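Local coordinates for chitin-binding domain 3 protein (PDB 5OPF), which probably acts as a copper-dependent lytic polysaccharide monooxygenase that cleaves chains of cellulose or chitin by oxidation, at residues Val5-Arg10 against Phe98-Phe103; Val171-Trp176 against Ser184-Ser189. One frame throughout, in Å; residues are numbered along the deposited sequence.

Contact 1: Val5-Arg10 against Phe98-Phe103; sequences VDPASR and FRVKFF
V5 and D6 dock on K101 in a classic beta bulge, an instance of how an edge strand ends at its last antiparallel pair, D6 with K101, before the chain turns off. V5 N donates to K101 O at 3.0 Å, and K101 N donates to D6 O at 2.8 Å with an N-H...O angle of 177°. The bulge leaves D6 N buried with no partner in the model. D6 O also meets the CA of V100 in a CA-H...O contact. A water gives one hydrogen to D6 OD1 and another to R99 O, the latter at 2.8 Å. K101 NZ, 6.7 Å from D6 OD2, is too far for a salt bridge there and makes a long, weak ion pair with E151.

The apolar part rests on the two branches of V5. Its chi1 of -62° sets CG1 anti to the carbonyl carbon, 3.8 Å from F103 CB, and puts CG2 between backbone N and carbonyl carbon, 3.8 Å from CD of the extended K101 chain. Beyond a cis peptide bond, P7 CD looks onto V100 CG2 at 4.3 Å.

Strand 2-6 is outermost in its four-stranded antiparallel sheet; S3 with F103 continues its ladder, and strand 97-104 pairs onward with strand 154-162. F98 and V100 lean on strand 169-178, P7 touches V191 of strand 183-192, and S9 caps helix 10-18.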
# COMPACT_ATOMS: atom_id res chain seq x y z
N VAL A 5 -4.45 5.89 2.07
CA VAL A 5 -5.80 6.09 1.55
C VAL A 5 -5.83 6.96 0.30
O VAL A 5 -6.85 6.99 -0.41
CB VAL A 5 -6.77 6.63 2.63
CG1 VAL A 5 -6.88 5.63 3.76
CG2 VAL A 5 -6.32 7.98 3.16
N ASP A 6 -4.74 7.66 -0.02
CA ASP A 6 -4.67 8.49 -1.21
C ASP A 6 -3.18 8.65 -1.52
O ASP A 6 -2.48 9.35 -0.78
CB ASP A 6 -5.32 9.85 -0.96
CG ASP A 6 -5.44 10.67 -2.22
OD1 ASP A 6 -4.77 10.33 -3.22
OD2 ASP A 6 -6.20 11.67 -2.20
N PRO A 7 -2.66 7.99 -2.57
CA PRO A 7 -3.33 7.13 -3.54
C PRO A 7 -3.67 5.79 -2.88
O PRO A 7 -2.77 5.15 -2.32
CB PRO A 7 -2.30 6.98 -4.65
CG PRO A 7 -0.98 7.08 -3.94
CD PRO A 7 -1.20 8.04 -2.81
N ALA A 8 -4.94 5.40 -2.92
CA ALA A 8 -5.40 4.23 -2.18
C ALA A 8 -4.52 3.01 -2.45
O ALA A 8 -4.20 2.69 -3.60
CB ALA A 8 -6.84 3.91 -2.58
N SER A 9 -4.19 2.29 -1.38
CA SER A 9 -3.47 1.02 -1.50
C SER A 9 -4.36 -0.03 -2.18
O SER A 9 -5.57 0.15 -2.34
CB SER A 9 -3.07 0.52 -0.12
OG SER A 9 -4.23 0.06 0.57
N ARG A 10 -3.75 -1.15 -2.58
CA ARG A 10 -4.53 -2.16 -3.31
C ARG A 10 -5.73 -2.64 -2.50
O ARG A 10 -6.85 -2.74 -3.02
CB ARG A 10 -3.64 -3.33 -3.74
CG ARG A 10 -2.69 -2.96 -4.87
CD ARG A 10 -1.88 -4.13 -5.38
NE ARG A 10 -1.12 -3.68 -6.54
CZ ARG A 10 -0.19 -4.38 -7.18
NH1 ARG A 10 0.14 -5.61 -6.80
NH2 ARG A 10 0.42 -3.83 -8.21
N PHE A 98 4.05 14.49 -5.55
CA PHE A 98 2.74 14.10 -5.06
C PHE A 98 2.83 13.91 -3.56
O PHE A 98 3.89 14.06 -2.95
CB PHE A 98 2.20 12.86 -5.79
CG PHE A 98 2.95 11.59 -5.50
CD1 PHE A 98 4.19 11.34 -6.07
CD2 PHE A 98 2.39 10.63 -4.67
CE1 PHE A 98 4.87 10.17 -5.81
CE2 PHE A 98 3.06 9.45 -4.41
CZ PHE A 98 4.30 9.22 -4.98
N ARG A 99 1.67 13.64 -2.96
CA ARG A 99 1.54 13.50 -1.52
C ARG A 99 0.85 12.18 -1.21
O ARG A 99 -0.17 11.85 -1.82
CB ARG A 99 0.71 14.66 -0.97
CG ARG A 99 1.41 15.99 -1.19
CD ARG A 99 0.46 17.17 -1.24
NE ARG A 99 -0.20 17.45 0.03
CZ ARG A 99 0.40 17.87 1.13
NH1 ARG A 99 1.72 18.03 1.17
NH2 ARG A 99 -0.32 18.12 2.22
N VAL A 100 1.41 11.44 -0.25
CA VAL A 100 0.83 10.19 0.23
C VAL A 100 0.09 10.49 1.52
O VAL A 100 0.70 10.92 2.51
CB VAL A 100 1.92 9.14 0.46
CG1 VAL A 100 1.37 7.91 1.16
CG2 VAL A 100 2.61 8.77 -0.87
N LYS A 101 -1.23 10.26 1.54
CA LYS A 101 -2.03 10.44 2.74
C LYS A 101 -2.14 9.12 3.47
O LYS A 101 -2.71 8.15 2.94
CB LYS A 101 -3.43 10.96 2.41
CG LYS A 101 -4.24 11.28 3.66
CD LYS A 101 -5.65 11.76 3.32
CE LYS A 101 -6.54 11.84 4.56
NZ LYS A 101 -7.91 12.35 4.20
N PHE A 102 -1.58 9.08 4.68
CA PHE A 102 -1.63 7.91 5.54
C PHE A 102 -2.69 8.13 6.61
O PHE A 102 -2.68 9.16 7.28
CB PHE A 102 -0.28 7.62 6.19
CG PHE A 102 -0.13 6.18 6.50
CD1 PHE A 102 -0.78 5.62 7.59
CD2 PHE A 102 0.57 5.36 5.64
CE1 PHE A 102 -0.71 4.25 7.80
CE2 PHE A 102 0.65 4.01 5.85
CZ PHE A 102 0.01 3.45 6.93
N PHE A 103 -3.59 7.15 6.79
CA PHE A 103 -4.65 7.21 7.80
C PHE A 103 -4.43 6.11 8.82
O PHE A 103 -4.30 4.93 8.45
CB PHE A 103 -6.01 7.05 7.12
CG PHE A 103 -7.18 6.94 8.06
CD1 PHE A 103 -7.42 7.89 9.04
CD2 PHE A 103 -8.05 5.86 7.97
CE1 PHE A 103 -8.51 7.77 9.90
CE2 PHE A 103 -9.14 5.74 8.82
CZ PHE A 103 -9.36 6.69 9.79
O HOH W 1 -1.83 11.18 -4.00

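Contact 2: Val171-Trp176 against Ser184-Ser189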
# COMPACT_ATOMS: atom_id res chain seq x y z
N VAL A 171 3.94 1.80 -9.37
CA VAL A 171 3.52 1.37 -8.04
C VAL A 171 4.27 2.19 -7.00
O VAL A 171 5.49 2.36 -7.09
CB VAL A 171 3.76 -0.14 -7.83
CG1 VAL A 171 3.26 -0.59 -6.47
CG2 VAL A 171 3.07 -0.96 -8.92
N VAL A 172 3.53 2.70 -6.02
CA VAL A 172 4.07 3.30 -4.81
C VAL A 172 4.11 2.21 -3.74
O VAL A 172 3.15 1.44 -3.58
CB VAL A 172 3.19 4.48 -4.35
CG1 VAL A 172 3.82 5.19 -3.16
CG2 VAL A 172 2.92 5.46 -5.49
N TYR A 173 5.21 2.13 -3.01
CA TYR A 173 5.33 1.20 -1.88
C TYR A 173 5.64 2.02 -0.65
O TYR A 173 6.68 2.70 -0.58
CB TYR A 173 6.44 0.19 -2.10
CG TYR A 173 6.43 -1.02 -1.19
CD1 TYR A 173 5.29 -1.82 -1.05
CD2 TYR A 173 7.58 -1.41 -0.51
CE1 TYR A 173 5.29 -2.96 -0.26
CE2 TYR A 173 7.59 -2.56 0.27
CZ TYR A 173 6.46 -3.33 0.38
OH TYR A 173 6.50 -4.51 1.10
N THR A 174 4.74 1.97 0.33
CA THR A 174 4.85 2.75 1.55
C THR A 174 5.04 1.78 2.72
O THR A 174 4.26 0.82 2.89
CB THR A 174 3.60 3.63 1.75
OG1 THR A 174 3.46 4.54 0.65
CG2 THR A 174 3.71 4.45 3.03
N ILE A 175 6.06 2.04 3.53
CA ILE A 175 6.37 1.26 4.73
C ILE A 175 6.16 2.15 5.94
O ILE A 175 6.80 3.20 6.07
CB ILE A 175 7.82 0.73 4.71
CG1 ILE A 175 8.07 -0.10 3.46
CG2 ILE A 175 8.09 -0.08 6.01
CD1 ILE A 175 9.49 -0.65 3.35
N TRP A 176 5.26 1.75 6.83
CA TRP A 176 5.01 2.43 8.09
C TRP A 176 5.56 1.58 9.23
O TRP A 176 5.09 0.46 9.45
CB TRP A 176 3.51 2.61 8.30
CG TRP A 176 3.04 3.17 9.63
CD1 TRP A 176 3.70 4.03 10.48
CD2 TRP A 176 1.76 2.93 10.22
NE1 TRP A 176 2.89 4.33 11.56
CE2 TRP A 176 1.70 3.67 11.42
CE3 TRP A 176 0.67 2.15 9.85
CZ2 TRP A 176 0.57 3.67 12.23
CZ3 TRP A 176 -0.44 2.14 10.66
CH2 TRP A 176 -0.49 2.90 11.83
N SER A 184 5.10 -3.32 11.57
CA SER A 184 5.38 -2.62 10.33
C SER A 184 4.35 -2.99 9.27
O SER A 184 3.95 -4.16 9.15
CB SER A 184 6.80 -2.96 9.86
OG SER A 184 7.07 -4.35 9.95
N TYR A 185 3.94 -1.99 8.49
CA TYR A 185 2.88 -2.13 7.50
C TYR A 185 3.45 -1.87 6.11
O TYR A 185 4.31 -1.00 5.93
CB TYR A 185 1.75 -1.12 7.76
CG TYR A 185 1.02 -1.28 9.07
CD1 TYR A 185 1.64 -1.01 10.28
CD2 TYR A 185 -0.33 -1.64 9.10
CE1 TYR A 185 0.94 -1.11 11.49
CE2 TYR A 185 -1.03 -1.74 10.29
CZ TYR A 185 -0.39 -1.49 11.48
OH TYR A 185 -1.09 -1.59 12.67
N TYR A 186 2.91 -2.58 5.11
CA TYR A 186 3.48 -2.64 3.77
C TYR A 186 2.38 -2.40 2.75
O TYR A 186 1.54 -3.27 2.52
CB TYR A 186 4.14 -4.01 3.55
CG TYR A 186 5.22 -4.25 4.58
CD1 TYR A 186 6.50 -3.74 4.39
CD2 TYR A 186 4.95 -4.96 5.74
CE1 TYR A 186 7.48 -3.92 5.36
CE2 TYR A 186 5.93 -5.15 6.71
CZ TYR A 186 7.19 -4.62 6.52
OH TYR A 186 8.15 -4.83 7.50
N LEU A 187 2.35 -1.20 2.15
CA LEU A 187 1.23 -0.78 1.32
C LEU A 187 1.66 -0.49 -0.11
O LEU A 187 2.37 0.49 -0.37
CB LEU A 187 0.58 0.49 1.89
CG LEU A 187 -0.02 0.45 3.30
CD1 LEU A 187 -0.83 -0.81 3.53
CD2 LEU A 187 1.08 0.62 4.36
N CYS A 188 1.18 -1.31 -1.06
CA CYS A 188 1.32 -1.01 -2.49
C CYS A 188 0.14 -0.19 -2.95
O CYS A 188 -1.00 -0.55 -2.66
CB CYS A 188 1.33 -2.30 -3.30
SG CYS A 188 2.82 -3.27 -3.12
N SER A 189 0.41 0.89 -3.71
CA SER A 189 -0.65 1.68 -4.34
C SER A 189 -0.36 1.83 -5.83
O SER A 189 0.74 2.27 -6.21
CB SER A 189 -0.73 3.10 -3.75
OG SER A 189 -0.96 3.07 -2.36
O HOH W 2 1.60 3.18 -1.02
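The hairpin of strands 169-178 and 183-192 supplies Y185 to the copper site, which H1 and H108, the histidine brace of this family, complete; the Y185 ring stacks on W176 of the partner strand. The stack is offset: the six-membered ring of W176 lies 4.4 Å from the Y185 ring, centroid to centroid, with planes at 28°. W176 CE3 sits over one face of the tyrosine, 3.3 Å from Y185 CD1, whereas W176 O lies at the edge of that ring. With W176 CG anti to the backbone N (chi1 173°) and Y185 CG anti to the carbonyl carbon (chi1 -63°), both rings point the same way. Replacing Y185 with a leucine would probably leave W176 without its stacking partner and strip the copper site of a hydroxyl that also bonds H1 N and Q183.

Six backbone hydrogen bonds hold the ladder, two each for the pairs V172-S189, T174-L187 and W176-Y185. On the face of these pairs, a water joins T174 OG1 (2.8 Å), L187 O and S189 OG, which also bonds P7 O, while L187 CD2 rests on T174 O. The other face carries Y173, I175, Y186 and C188: Y173 CD1 meets C188 SG obliquely at 3.5 Å, and Y173 OH, hydrogen-bonded to L69 O, lies 3.4 Å from Y186 CD1. Y186 CE1 packs on I175 CG2; along its own strand, Y186 OH bonds S184 OG at 2.7 Å, and it also bonds H60 ND1.

C188 is tied to C70 by a disulfide. V172, T174 and L187 pack against strand 97-104; T174, L187 and S189 reach strand 2-6; strand 110-118 pairs with strand 169-178.

Overall arrangement
Contacts 1 and 2 illustrate how two sheets packed face to face become one core, as in the beta-sandwich of this family: their centres are only 9 Å apart. Where strand 2-6 gives way to the loop and helix beyond it, the chain is pinned to the hairpin, P7 O lying 2.8 Å from S189 OG and R10 N 2.8 Å from C188 O, both probable hydrogen bonds. Nearer the metal, F102 meets W176 edge to face, with F102 CE1 3.2 Å from W176 CE3. W176 thus touches both a contact 1 residue and Y185. The Y185 side chain comes within about 3 Å of copper, that of F103 within about 11 Å.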